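Local coordinates for protein CoA transferase (Mycobacterium tuberculosis, PDB 5YIY) that binds fatty acyl-CoAs of varying chain length, palmitoyl-CoA most tightly, and probably acts in fatty acid metabolism as a family III CoA transferase, at residues V30-G35 and R71-V76; I278-L283 and L306-A311. The protein carries 1 engineered substitution. One frame throughout, in Å; residues are numbered along the deposited sequence.

Interaction 1 of 2, residues V30-G35 and R71-V76; sequences VLVDLG and RGKKSV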
loop_
_atom_site.group_PDB
_atom_site.type_symbol
_atom_site.label_atom_id
_atom_site.label_comp_id
_atom_site.label_asym_id
_atom_site.label_seq_id
_atom_site.Cartn_x
_atom_site.Cartn_y
_atom_site.Cartn_z
ATOM N N VAL A 30 -4.562 12.668 -2.566
ATOM C CA VAL A 30 -5.791 11.884 -2.577
ATOM C C VAL A 30 -6.977 12.759 -2.181
ATOM O O VAL A 30 -8.035 12.711 -2.809
ATOM C CB VAL A 30 -5.697 10.670 -1.626
ATOM C CG1 VAL A 30 -7.051 9.992 -1.483
ATOM C CG2 VAL A 30 -4.653 9.683 -2.126
ATOM N N LEU A 31 -6.784 13.572 -1.147
ATOM C CA LEU A 31 -7.828 14.473 -0.671
ATOM C C LEU A 31 -8.167 15.529 -1.721
ATOM O O LEU A 31 -9.322 15.931 -1.856
ATOM C CB LEU A 31 -7.404 15.146 0.636
ATOM C CG LEU A 31 -7.108 14.213 1.812
ATOM C CD1 LEU A 31 -6.784 15.009 3.067
ATOM C CD2 LEU A 31 -8.271 13.264 2.059
ATOM N N VAL A 32 -7.153 15.974 -2.460
ATOM C CA VAL A 32 -7.356 16.932 -3.542
ATOM C C VAL A 32 -8.230 16.320 -4.632
ATOM O O VAL A 32 -9.171 16.950 -5.116
ATOM C CB VAL A 32 -6.015 17.394 -4.152
ATOM C CG1 VAL A 32 -6.230 18.000 -5.531
ATOM C CG2 VAL A 32 -5.332 18.392 -3.237
ATOM N N ASP A 33 -7.915 15.083 -5.003
ATOM C CA ASP A 33 -8.668 14.370 -6.028
ATOM C C ASP A 33 -10.108 14.124 -5.588
ATOM O O ASP A 33 -11.012 14.020 -6.420
ATOM C CB ASP A 33 -7.986 13.041 -6.366
ATOM C CG ASP A 33 -6.675 13.230 -7.104
ATOM O OD1 ASP A 33 -6.395 14.366 -7.545
ATOM O OD2 ASP A 33 -5.923 12.244 -7.244
ATOM N N LEU A 34 -10.318 14.034 -4.277
ATOM C CA LEU A 34 -11.656 13.836 -3.732
ATOM C C LEU A 34 -12.380 15.161 -3.496
ATOM O O LEU A 34 -13.477 15.183 -2.939
ATOM C CB LEU A 34 -11.590 13.031 -2.433
ATOM C CG LEU A 34 -11.055 11.603 -2.559
ATOM C CD1 LEU A 34 -10.930 10.947 -1.192
ATOM C CD2 LEU A 34 -11.941 10.775 -3.478
ATOM N N GLY A 35 -11.760 16.262 -3.912
ATOM C CA GLY A 35 -12.426 17.551 -3.923
ATOM C C GLY A 35 -12.102 18.507 -2.788
ATOM O O GLY A 35 -12.646 19.609 -2.732
ATOM N N ARG A 71 -0.509 18.056 -7.100
ATOM C CA ARG A 71 -1.371 18.645 -8.120
ATOM C C ARG A 71 -2.605 19.287 -7.493
ATOM O O ARG A 71 -3.251 18.696 -6.629
ATOM C CB ARG A 71 -1.798 17.588 -9.141
ATOM C CG ARG A 71 -0.651 16.958 -9.912
ATOM C CD ARG A 71 -1.129 15.795 -10.774
ATOM N NE ARG A 71 -1.536 14.641 -9.975
ATOM C CZ ARG A 71 -2.796 14.335 -9.682
ATOM N NH1 ARG A 71 -3.787 15.097 -10.124
ATOM N NH2 ARG A 71 -3.067 13.265 -8.947
ATOM N N GLY A 72 -2.924 20.502 -7.928
ATOM C CA GLY A 72 -4.133 21.177 -7.495
ATOM C C GLY A 72 -4.092 21.729 -6.082
ATOM O O GLY A 72 -5.092 22.247 -5.585
ATOM N N LYS A 73 -2.938 21.620 -5.430
ATOM C CA LYS A 73 -2.784 22.135 -4.075
ATOM C C LYS A 73 -2.495 23.632 -4.073
ATOM O O LYS A 73 -2.207 24.222 -5.114
ATOM C CB LYS A 73 -1.664 21.397 -3.339
ATOM C CG LYS A 73 -1.958 19.940 -3.040
ATOM C CD LYS A 73 -0.842 19.325 -2.213
ATOM C CE LYS A 73 -1.116 17.863 -1.908
ATOM N NZ LYS A 73 -0.020 17.262 -1.101
ATOM N N LYS A 74 -2.579 24.238 -2.894
ATOM C CA LYS A 74 -2.219 25.639 -2.722
ATOM C C LYS A 74 -1.029 25.731 -1.774
ATOM O O LYS A 74 -0.858 24.876 -0.907
ATOM C CB LYS A 74 -3.409 26.443 -2.194
ATOM C CG LYS A 74 -4.678 26.241 -3.007
ATOM C CD LYS A 74 -5.734 27.285 -2.689
ATOM C CE LYS A 74 -6.966 27.090 -3.559
ATOM N NZ LYS A 74 -7.945 28.200 -3.407
ATOM N N SER A 75 -0.205 26.761 -1.940
ATOM C CA SER A 75 1.046 26.842 -1.193
ATOM C C SER A 75 1.159 28.090 -0.325
ATOM O O SER A 75 0.770 29.186 -0.728
ATOM C CB SER A 75 2.234 26.784 -2.156
ATOM O OG SER A 75 3.463 26.850 -1.454
ATOM N N VAL A 76 1.705 27.905 0.873
ATOM C CA VAL A 76 1.978 29.009 1.784
ATOM C C VAL A 76 3.401 28.908 2.325
ATOM O O VAL A 76 3.768 27.916 2.954
ATOM C CB VAL A 76 0.978 29.041 2.958
ATOM C CG1 VAL A 76 1.493 29.933 4.077
ATOM C CG2 VAL A 76 -0.387 29.511 2.479
#
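Val32, on the last turn of helix 23-33, packs against the approach to strand 74-77. Its CG1 sits against a backbone carbonyl, 3.3 Å from Arg71 O, while the apolar contact is made by CG2, 3.7 Å from Lys73 CG, the two side chains crossing at about a right angle. With CG1 anti to the backbone N (chi1 161°), CG1 faces the Arg71 carbonyl and CG2 turns to the lysine methylenes. A branched residue suits the site because it reaches both without a long side chain. Gly72, with its positive phi and no side chain, lets the chain pass close to Val32 CG1.

The ionic part is looser. Arg71, bent at chi3 (-70°), brings NH2 to 3.5 Å from Asp33 OD2, a weak hydrogen bond within a salt bridge. Asp33 OD2 lies at the edge of the guanidinium, near its plane; the two groups are 30° apart.

The extended chain of Lys73 carries NZ away from Val32 to a salt bridge with Asp17, joined by Pro25 O, Asn69 O and Asn70 OD1.

The contact thus rests on close packing round Val32 and one weak ion pair, while Asp33 and Lys73 have their stronger polar partners, Thr365 and Asp17, outside it.

Interaction 2 of 2, residues I278-L283 and L306-A311; sequences IGRPDL and LELALA
Ala309 turns its methyl from helix 299-310 toward the loop that follows helix 268-277, and two residues close around this small bump. Arg280 CG approaches the methyl to 3.7 Å, and Ile278 CB stands 4.1 Å from Ala309 CB. A short side chain suits this place, where the two backbones come within 6.0 Å between the CA atoms of Ile278 and Ala309.

Ile278 spreads its two branches toward Leu306 and Leu310, which are one helical turn apart. Its chi1 of 65° sets CG1 between the backbone N and the carbonyl carbon, and the extended chi2 carries CD1 on to 3.7 Å from Leu306 CD2, while the other branch, CG2, reaches Leu310 CD2 at 4.2 Å. Leu283 CD1 comes to the same Leu306 methyl, 4.1 Å away. Phe254 of strand 253-255 backs both Leu306 and Leu310.

On the more exposed side, Leu308 CD2 lies obliquely beside Arg280 NH1. The arginine, folded at chi2 and chi3, grips Asp282 side-on: NE bonds to OD1, and NH2 to OD2 at 2.8 Å, each oxygen using its syn lone pair. NH2 also pairs with Glu305.

No hydrogen bond crosses between the segments, so cohesion here rests on aliphatic fit, while the arginine offers its methylenes to Ala309 and keeps its charge bound to carboxylates.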
loop_
_atom_site.group_PDB
_atom_site.type_symbol
_atom_site.label_atom_id
_atom_site.label_comp_id
_atom_site.label_asym_id
_atom_site.label_seq_id
_atom_site.Cartn_x
_atom_site.Cartn_y
_atom_site.Cartn_z
ATOM N N ILE A 278 0.764 -28.544 -20.221
ATOM C CA ILE A 278 2.201 -28.724 -20.407
ATOM C C ILE A 278 2.547 -30.168 -20.754
ATOM O O ILE A 278 3.718 -30.511 -20.916
ATOM C CB ILE A 278 2.989 -28.308 -19.153
ATOM C CG1 ILE A 278 2.649 -29.229 -17.979
ATOM C CG2 ILE A 278 2.710 -26.851 -18.808
ATOM C CD1 ILE A 278 3.162 -28.736 -16.644
ATOM N N GLY A 279 1.525 -31.010 -20.869
ATOM C CA GLY A 279 1.717 -32.392 -21.268
ATOM C C GLY A 279 2.308 -33.276 -20.185
ATOM O O GLY A 279 3.087 -34.183 -20.477
ATOM N N ARG A 280 1.941 -33.015 -18.935
ATOM C CA ARG A 280 2.428 -33.818 -17.815
ATOM C C ARG A 280 1.298 -34.300 -16.904
ATOM O O ARG A 280 1.165 -33.824 -15.777
ATOM C CB ARG A 280 3.448 -33.027 -16.993
ATOM C CG ARG A 280 4.686 -32.603 -17.767
ATOM C CD ARG A 280 5.576 -33.796 -18.077
ATOM N NE ARG A 280 5.851 -34.596 -16.887
ATOM C CZ ARG A 280 6.918 -34.439 -16.110
ATOM N NH1 ARG A 280 7.817 -33.506 -16.395
ATOM N NH2 ARG A 280 7.085 -35.214 -15.048
ATOM N N PRO A 281 0.483 -35.252 -17.389
ATOM C CA PRO A 281 -0.624 -35.802 -16.596
ATOM C C PRO A 281 -0.142 -36.592 -15.382
ATOM O O PRO A 281 -0.887 -36.746 -14.413
ATOM C CB PRO A 281 -1.347 -36.726 -17.588
ATOM C CG PRO A 281 -0.853 -36.322 -18.943
ATOM C CD PRO A 281 0.551 -35.865 -18.725
ATOM N N ASP A 282 1.089 -37.088 -15.446
ATOM C CA ASP A 282 1.664 -37.892 -14.371
ATOM C C ASP A 282 1.782 -37.125 -13.055
ATOM O O ASP A 282 1.677 -37.710 -11.977
ATOM C CB ASP A 282 3.042 -38.412 -14.786
ATOM C CG ASP A 282 3.946 -37.311 -15.311
ATOM O OD1 ASP A 282 3.473 -36.492 -16.126
ATOM O OD2 ASP A 282 5.127 -37.263 -14.908
ATOM N N LEU A 283 2.003 -35.820 -13.151
ATOM C CA LEU A 283 2.195 -34.975 -11.976
ATOM C C LEU A 283 0.952 -34.865 -11.091
ATOM O O LEU A 283 1.065 -34.646 -9.884
ATOM C CB LEU A 283 2.640 -33.575 -12.404
ATOM C CG LEU A 283 4.025 -33.460 -13.043
ATOM C CD1 LEU A 283 4.384 -32.001 -13.284
ATOM C CD2 LEU A 283 5.078 -34.139 -12.180
ATOM N N LEU A 306 8.487 -29.049 -13.609
ATOM C CA LEU A 306 7.750 -28.091 -14.427
ATOM C C LEU A 306 8.631 -27.466 -15.502
ATOM O O LEU A 306 8.228 -27.357 -16.660
ATOM C CB LEU A 306 7.144 -26.991 -13.551
ATOM C CG LEU A 306 5.977 -27.390 -12.644
ATOM C CD1 LEU A 306 5.500 -26.197 -11.828
ATOM C CD2 LEU A 306 4.835 -27.978 -13.457
ATOM N N GLU A 307 9.837 -27.061 -15.114
ATOM C CA GLU A 307 10.763 -26.412 -16.035
ATOM C C GLU A 307 11.238 -27.365 -17.128
ATOM O O GLU A 307 11.611 -26.932 -18.219
ATOM C CB GLU A 307 11.960 -25.843 -15.272
ATOM C CG GLU A 307 11.639 -24.575 -14.498
ATOM C CD GLU A 307 12.842 -24.007 -13.776
ATOM O OE1 GLU A 307 13.877 -24.704 -13.700
ATOM O OE2 GLU A 307 12.754 -22.862 -13.285
ATOM N N LEU A 308 11.230 -28.660 -16.829
ATOM C CA LEU A 308 11.548 -29.673 -17.828
ATOM C C LEU A 308 10.501 -29.658 -18.938
ATOM O O LEU A 308 10.825 -29.790 -20.118
ATOM C CB LEU A 308 11.632 -31.060 -17.188
ATOM C CG LEU A 308 11.880 -32.240 -18.130
ATOM C CD1 LEU A 308 13.283 -32.177 -18.713
ATOM C CD2 LEU A 308 11.653 -33.562 -17.413
ATOM N N ALA A 309 9.242 -29.489 -18.547
ATOM C CA ALA A 309 8.137 -29.447 -19.499
ATOM C C ALA A 309 8.075 -28.104 -20.220
ATOM O O ALA A 309 7.738 -28.039 -21.403
ATOM C CB ALA A 309 6.819 -29.729 -18.792
ATOM N N LEU A 310 8.395 -27.032 -19.501
ATOM C CA LEU A 310 8.342 -25.684 -20.060
ATOM C C LEU A 310 9.491 -25.406 -21.028
ATOM O O LEU A 310 9.518 -24.367 -21.687
ATOM C CB LEU A 310 8.346 -24.644 -18.938
ATOM C CG LEU A 310 7.099 -24.599 -18.054
ATOM C CD1 LEU A 310 7.320 -23.683 -16.863
ATOM C CD2 LEU A 310 5.887 -24.152 -18.859
ATOM N N ALA A 311 10.437 -26.336 -21.106
ATOM C CA ALA A 311 11.587 -26.194 -21.995
ATOM C C ALA A 311 11.183 -26.276 -23.465
ATOM O O ALA A 311 11.939 -25.870 -24.349
ATOM C CB ALA A 311 12.631 -27.253 -21.675
#

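Interactions 1 and 2 lie on opposite sides of the chain's centre, their own centres 53 Å apart and their nearest atoms about 38 Å apart. They follow in series along the chain: 30-35 and 71-76 come together first, then 278-283 and 306-311. The first joins helix 23-33 to the loop leading into strand 74-77, the outermost strand on one side, within this chain, of the six-stranded parallel sheet of the large Rossmann domain; the second packs the loop after helix 268-277 on helix 299-310, beside the three-stranded antiparallel sheet that probably belongs to the small domain. They share no helix, strand or sheet. Each is local packing within its own part of the chain, consistent with a large and a small domain connected by a flexible linker.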